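Local coordinates for PATF (PDB 4BG2), which takes part in patellamide (cyanobactin) biosynthesis and is probably related to prenyltransferases, its own activity being uncertain, at residues A[20-25]-A[52-57]; A[63-68]-A[295-300]. All blocks are in the same frame, centred on the assembly; numbering follows the deposited sequence.

Contact 1. Residues A[20-25]-A[52-57]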
loop_
_atom_site.group_PDB
_atom_site.type_symbol
_atom_site.label_atom_id
_atom_site.label_comp_id
_atom_site.label_asym_id
_atom_site.label_seq_id
_atom_site.Cartn_x
_atom_site.Cartn_y
_atom_site.Cartn_z
ATOM N N ARG A 20 2.001 -16.074 6.603
ATOM C CA ARG A 20 3.055 -17.002 7.079
ATOM C C ARG A 20 4.022 -17.431 5.956
ATOM O O ARG A 20 5.228 -17.400 6.126
ATOM C CB ARG A 20 2.443 -18.233 7.723
ATOM C CG ARG A 20 1.717 -17.947 9.037
ATOM C CD ARG A 20 2.679 -17.763 10.206
ATOM N NE ARG A 20 2.007 -17.248 11.408
ATOM C CZ ARG A 20 1.217 -17.975 12.199
ATOM N NH1 ARG A 20 0.967 -19.254 11.926
ATOM N NH2 ARG A 20 0.659 -17.418 13.267
ATOM N N THR A 21 3.479 -17.787 4.802
ATOM C CA THR A 21 4.308 -18.164 3.656
ATOM C C THR A 21 5.275 -17.057 3.256
ATOM O O THR A 21 6.424 -17.316 2.931
ATOM C CB THR A 21 3.431 -18.552 2.476
ATOM O OG1 THR A 21 2.579 -19.621 2.896
ATOM C CG2 THR A 21 4.281 -19.005 1.272
ATOM N N HIS A 22 4.832 -15.811 3.357
ATOM C CA HIS A 22 5.704 -14.676 3.075
ATOM C C HIS A 22 6.862 -14.551 4.082
ATOM O O HIS A 22 8.029 -14.321 3.691
ATOM C CB HIS A 22 4.871 -13.406 3.081
ATOM C CG HIS A 22 5.635 -12.173 2.738
ATOM N ND1 HIS A 22 5.927 -11.821 1.438
ATOM C CD2 HIS A 22 6.158 -11.201 3.518
ATOM C CE1 HIS A 22 6.592 -10.680 1.432
ATOM N NE2 HIS A 22 6.749 -10.284 2.682
ATOM N N GLN A 23 6.537 -14.677 5.373
ATOM C CA GLN A 23 7.564 -14.683 6.415
ATOM C C GLN A 23 8.594 -15.790 6.164
ATOM O O GLN A 23 9.796 -15.555 6.309
ATOM C CB GLN A 23 6.952 -14.911 7.802
ATOM C CG GLN A 23 6.133 -13.737 8.307
ATOM C CD GLN A 23 5.273 -14.097 9.512
ATOM O OE1 GLN A 23 5.623 -14.982 10.311
ATOM N NE2 GLN A 23 4.122 -13.421 9.640
ATOM N N GLU A 24 8.121 -16.986 5.822
ATOM C CA GLU A 24 9.025 -18.110 5.591
ATOM C C GLU A 24 9.950 -17.806 4.419
ATOM O O GLU A 24 11.154 -17.931 4.530
ATOM C CB GLU A 24 8.252 -19.400 5.280
ATOM C CG GLU A 24 7.339 -19.899 6.393
ATOM C CD GLU A 24 6.636 -21.207 6.041
ATOM O OE1 GLU A 24 6.354 -21.454 4.837
ATOM O OE2 GLU A 24 6.378 -21.995 6.977
ATOM N N ALA A 25 9.368 -17.406 3.300
ATOM C CA ALA A 25 10.121 -17.160 2.071
ATOM C C ALA A 25 11.212 -16.083 2.191
ATOM O O ALA A 25 12.271 -16.201 1.585
ATOM C CB ALA A 25 9.168 -16.804 0.947
ATOM N N SER A 52 1.256 -8.445 0.304
ATOM C CA SER A 52 2.556 -8.534 0.945
ATOM C C SER A 52 3.597 -7.807 0.073
ATOM O O SER A 52 3.438 -7.700 -1.134
ATOM C CB SER A 52 2.969 -10.003 1.122
ATOM O OG SER A 52 1.968 -10.783 1.766
ATOM N N SER A 53 4.691 -7.371 0.665
ATOM C CA SER A 53 5.756 -6.772 -0.122
ATOM C C SER A 53 7.130 -6.927 0.521
ATOM O O SER A 53 7.264 -7.311 1.702
ATOM C CB SER A 53 5.436 -5.306 -0.374
ATOM O OG SER A 53 5.394 -4.579 0.842
ATOM N N CYS A 54 8.142 -6.658 -0.283
ATOM C CA CYS A 54 9.524 -6.605 0.163
ATOM C C CYS A 54 10.120 -5.306 -0.289
ATOM O O CYS A 54 10.072 -4.963 -1.478
ATOM C CB CYS A 54 10.328 -7.753 -0.414
ATOM S SG CYS A 54 9.750 -9.371 0.130
ATOM N N GLN A 55 10.642 -4.547 0.657
ATOM C CA GLN A 55 11.395 -3.336 0.320
ATOM C C GLN A 55 12.840 -3.749 0.165
ATOM O O GLN A 55 13.440 -4.307 1.091
ATOM C CB GLN A 55 11.269 -2.286 1.405
ATOM C CG GLN A 55 12.023 -0.998 1.126
ATOM C CD GLN A 55 11.575 0.103 2.063
ATOM O OE1 GLN A 55 11.913 0.100 3.248
ATOM N NE2 GLN A 55 10.790 1.035 1.546
ATOM N N VAL A 56 13.387 -3.471 -1.013
ATOM C CA VAL A 56 14.762 -3.814 -1.318
ATOM C C VAL A 56 15.641 -2.574 -1.356
ATOM O O VAL A 56 15.280 -1.556 -1.959
ATOM C CB VAL A 56 14.847 -4.553 -2.660
ATOM C CG1 VAL A 56 16.300 -4.825 -3.023
ATOM C CG2 VAL A 56 14.045 -5.862 -2.595
ATOM N N GLU A 57 16.829 -2.692 -0.761
ATOM C CA GLU A 57 17.785 -1.591 -0.740
ATOM C C GLU A 57 19.185 -2.169 -0.942
ATOM O O GLU A 57 19.842 -2.594 0.010
ATOM C CB GLU A 57 17.657 -0.824 0.581
ATOM C CG GLU A 57 17.707 0.682 0.421
ATOM C CD GLU A 57 17.433 1.428 1.715
ATOM O OE1 GLU A 57 18.419 1.663 2.456
ATOM O OE2 GLU A 57 16.254 1.795 1.970
#
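His-22, near the C-terminal end of helix 3-25, lays its imidazole over Ser-52 and reaches on toward Ser-53 and Cys-54. The ring is met by three different groups in three different ways. Ser-52 brings its CB over one face, 3.7 Å from the ring centroid and 19° off the normal, a CH-pi contact displaced toward the rim; within this pair the shortest approach is Ser-52 CB to His-22 ND1, 3.5 Å. The backbone carbonyl of Ser-53 comes instead to the edge, near the ring plane, where His-22 NE2 donates a weak hydrogen bond to Ser-53 O (3.2 Å, 125° at the hydrogen). Cys-54 SG approaches obliquely, 3.7 Å from His-22 CE1, in a loose sulfur-aromatic contact. The long reach comes from the first torsion: CG lies anti to the backbone N (chi1 -177°), which carries the ring away from the helix toward the strand. The helix belongs to the outer layer around a closed antiparallel barrel of the kind known from ABBA prenyltransferases, and strand 48-57 is one of the staves. The short segments run in nearly the same direction with axes 9.6 Å apart, and the imidazole bridges that gap. Its stronger polar partner lies on the next stave: His-22 ND1 is hydrogen-bonded to the hydroxyl of Tyr-300, the firmer hold on the buried ring, while NE2 has the weak bond. Phe-26 and Tyr-66 meet the imidazole with inclined rings. Ser-53 turns its own side chain away from the helix, leaving only its carbonyl to the histidine, and its OG is hydrogen-bonded to Arg-65 NE.

Contact 2. Residues A[63-68]-A[295-300]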
loop_
_atom_site.group_PDB
_atom_site.type_symbol
_atom_site.label_atom_id
_atom_site.label_comp_id
_atom_site.label_asym_id
_atom_site.label_seq_id
_atom_site.Cartn_x
_atom_site.Cartn_y
_atom_site.Cartn_z
ATOM N N GLY A 63 11.092 -7.718 4.556
ATOM C CA GLY A 63 9.941 -8.477 4.074
ATOM C C GLY A 63 8.690 -8.484 4.939
ATOM O O GLY A 63 7.678 -9.053 4.539
ATOM N N GLY A 64 8.743 -7.922 6.137
ATOM C CA GLY A 64 7.578 -7.973 7.033
ATOM C C GLY A 64 6.610 -6.828 6.770
ATOM O O GLY A 64 6.412 -5.977 7.632
ATOM N N ARG A 65 6.002 -6.834 5.582
ATOM C CA ARG A 65 5.151 -5.760 5.099
ATOM C C ARG A 65 3.866 -6.319 4.490
ATOM O O ARG A 65 3.917 -7.090 3.504
ATOM C CB ARG A 65 5.875 -4.927 4.047
ATOM C CG ARG A 65 7.160 -4.291 4.525
ATOM C CD ARG A 65 8.068 -3.923 3.365
ATOM N NE ARG A 65 7.352 -3.094 2.401
ATOM C CZ ARG A 65 7.231 -1.781 2.482
ATOM N NH1 ARG A 65 7.805 -1.091 3.464
ATOM N NH2 ARG A 65 6.520 -1.146 1.568
ATOM N N TYR A 66 2.727 -5.941 5.074
ATOM C CA TYR A 66 1.420 -6.394 4.637
ATOM C C TYR A 66 0.383 -5.296 4.682
ATOM O O TYR A 66 0.337 -4.498 5.639
ATOM C CB TYR A 66 0.911 -7.472 5.576
ATOM C CG TYR A 66 1.883 -8.587 5.808
ATOM C CD1 TYR A 66 1.981 -9.633 4.902
ATOM C CD2 TYR A 66 2.682 -8.624 6.951
ATOM C CE1 TYR A 66 2.867 -10.667 5.103
ATOM C CE2 TYR A 66 3.560 -9.676 7.172
ATOM C CZ TYR A 66 3.646 -10.691 6.232
ATOM O OH TYR A 66 4.517 -11.753 6.401
ATOM N N GLU A 67 -0.478 -5.281 3.672
ATOM C CA GLU A 67 -1.723 -4.521 3.702
ATOM C C GLU A 67 -2.856 -5.522 3.481
ATOM O O GLU A 67 -2.835 -6.279 2.521
ATOM C CB GLU A 67 -1.810 -3.469 2.579
ATOM C CG GLU A 67 -0.817 -2.353 2.573
ATOM C CD GLU A 67 -0.707 -1.653 3.902
ATOM O OE1 GLU A 67 -1.769 -1.340 4.655
ATOM O OE2 GLU A 67 0.483 -1.440 4.115
ATOM N N VAL A 68 -3.854 -5.493 4.369
ATOM C CA VAL A 68 -5.010 -6.344 4.281
ATOM C C VAL A 68 -6.288 -5.519 4.251
ATOM O O VAL A 68 -6.464 -4.544 5.023
ATOM C CB VAL A 68 -5.039 -7.297 5.477
ATOM C CG1 VAL A 68 -6.262 -8.218 5.399
ATOM C CG2 VAL A 68 -3.764 -8.126 5.513
ATOM N N ASN A 295 16.875 -0.166 -5.562
ATOM C CA ASN A 295 16.079 0.427 -4.524
ATOM C C ASN A 295 14.633 0.523 -4.988
ATOM O O ASN A 295 14.307 1.329 -5.862
ATOM C CB ASN A 295 16.624 1.801 -4.174
ATOM C CG ASN A 295 18.049 1.740 -3.666
ATOM O OD1 ASN A 295 18.299 1.225 -2.585
ATOM N ND2 ASN A 295 18.994 2.257 -4.454
ATOM N N PHE A 296 13.784 -0.316 -4.411
ATOM C CA PHE A 296 12.409 -0.460 -4.874
ATOM C C PHE A 296 11.622 -1.300 -3.898
ATOM O O PHE A 296 12.186 -1.942 -3.024
ATOM C CB PHE A 296 12.337 -1.120 -6.274
ATOM C CG PHE A 296 12.889 -2.510 -6.313
ATOM C CD1 PHE A 296 14.262 -2.718 -6.426
ATOM C CD2 PHE A 296 12.049 -3.609 -6.224
ATOM C CE1 PHE A 296 14.778 -4.000 -6.442
ATOM C CE2 PHE A 296 12.566 -4.894 -6.217
ATOM C CZ PHE A 296 13.931 -5.087 -6.353
ATOM N N CYS A 297 10.311 -1.292 -4.079
ATOM C CA CYS A 297 9.411 -2.172 -3.352
ATOM C C CYS A 297 8.659 -3.052 -4.314
ATOM O O CYS A 297 8.211 -2.587 -5.345
ATOM C CB CYS A 297 8.397 -1.346 -2.576
ATOM S SG CYS A 297 9.073 -0.669 -1.084
ATOM N N PHE A 298 8.522 -4.322 -3.971
ATOM C CA PHE A 298 7.836 -5.304 -4.799
ATOM C C PHE A 298 6.610 -5.834 -4.014
ATOM O O PHE A 298 6.752 -6.448 -2.970
ATOM C CB PHE A 298 8.839 -6.406 -5.084
ATOM C CG PHE A 298 8.465 -7.325 -6.221
ATOM C CD1 PHE A 298 7.213 -7.904 -6.301
ATOM C CD2 PHE A 298 9.415 -7.660 -7.175
ATOM C CE1 PHE A 298 6.886 -8.774 -7.346
ATOM C CE2 PHE A 298 9.109 -8.540 -8.209
ATOM C CZ PHE A 298 7.836 -9.090 -8.303
ATOM N N TYR A 299 5.426 -5.632 -4.570
ATOM C CA TYR A 299 4.155 -5.964 -3.930
ATOM C C TYR A 299 3.540 -7.115 -4.703
ATOM O O TYR A 299 3.662 -7.163 -5.913
ATOM C CB TYR A 299 3.217 -4.751 -4.015
ATOM C CG TYR A 299 3.590 -3.609 -3.123
ATOM C CD1 TYR A 299 4.495 -2.636 -3.512
ATOM C CD2 TYR A 299 3.036 -3.513 -1.832
ATOM C CE1 TYR A 299 4.830 -1.572 -2.649
ATOM C CE2 TYR A 299 3.362 -2.468 -0.984
ATOM C CZ TYR A 299 4.245 -1.511 -1.386
ATOM O OH TYR A 299 4.558 -0.505 -0.490
ATOM N N TYR A 300 2.888 -8.036 -4.009
ATOM C CA TYR A 300 2.029 -9.011 -4.643
ATOM C C TYR A 300 0.777 -9.194 -3.787
ATOM O O TYR A 300 0.845 -9.096 -2.555
ATOM C CB TYR A 300 2.771 -10.333 -4.898
ATOM C CG TYR A 300 3.206 -11.078 -3.671
ATOM C CD1 TYR A 300 4.413 -10.799 -3.061
ATOM C CD2 TYR A 300 2.427 -12.089 -3.147
ATOM C CE1 TYR A 300 4.822 -11.503 -1.941
ATOM C CE2 TYR A 300 2.835 -12.804 -2.039
ATOM C CZ TYR A 300 4.023 -12.494 -1.433
ATOM O OH TYR A 300 4.402 -13.187 -0.311
#
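In the lumen of the antiparallel barrel, an arrangement as in ABBA prenyltransferases, the side chain of Arg-65 reaches across strand 48-57 to Cys-297 and Tyr-299. Strands 60-70 and 295-303 flank that strand, one on each side, so the segments meet through side chains and not through main-chain pairing. The close approaches are made by the guanidinium end. NH2 is the atom that does the touching: Arg-65 NH2 lies 2.9 Å from Tyr-299 OH and 3.7 Å from Cys-297 SG. These two neighbours are placed differently. The phenol oxygen sits at the edge of the guanidinium, near its plane, with the tyrosine ring turned 70° to that plane; the cysteine sulfur lies over one face, 4.2 Å from Arg-65 CZ. Cys-297 is modelled in two conformers, so the sulfur contact holds for one of them. The arginine starts toward the other strand, and a bend at chi3 (54°) then swings its head round. NE is hydrogen-bonded to Ser-53 OG on the intervening strand, which holds the guanidinium at its near end while NH2 points onward to the tyrosine. Tyr-299 is backed by Phe-244, whose ring meets its own at about 35°, and by Ala-282 of strand 276-284. Two residues further along the same strand as the arginine, Glu-67, in one of its two modelled conformers, is hydrogen-bonded to Thr-120 and His-124. A cationic group beside a phenol oxygen in a buried interior would be expected to polarise that hydroxyl.

How the contacts relate
From the N terminus, helix 3-25 runs along the outside of the barrel, and the chain then passes through helix 34-42 before strand 48-57 brings it back to close contact 1. A short turn leads into strand 60-70, where contact 2 opens; it does not close until strand 295-303, with 226 residues between the segments, after the rest of the barrel has been built. The two loops are therefore in series, neither nested nor crossed. In space they adjoin, with centres about 7 Å apart. Strand 48-57 joins them: it pairs with both strands of contact 2, and Val-56 N lies 2.8 Å from Phe-296 O where first and last strands seal the barrel.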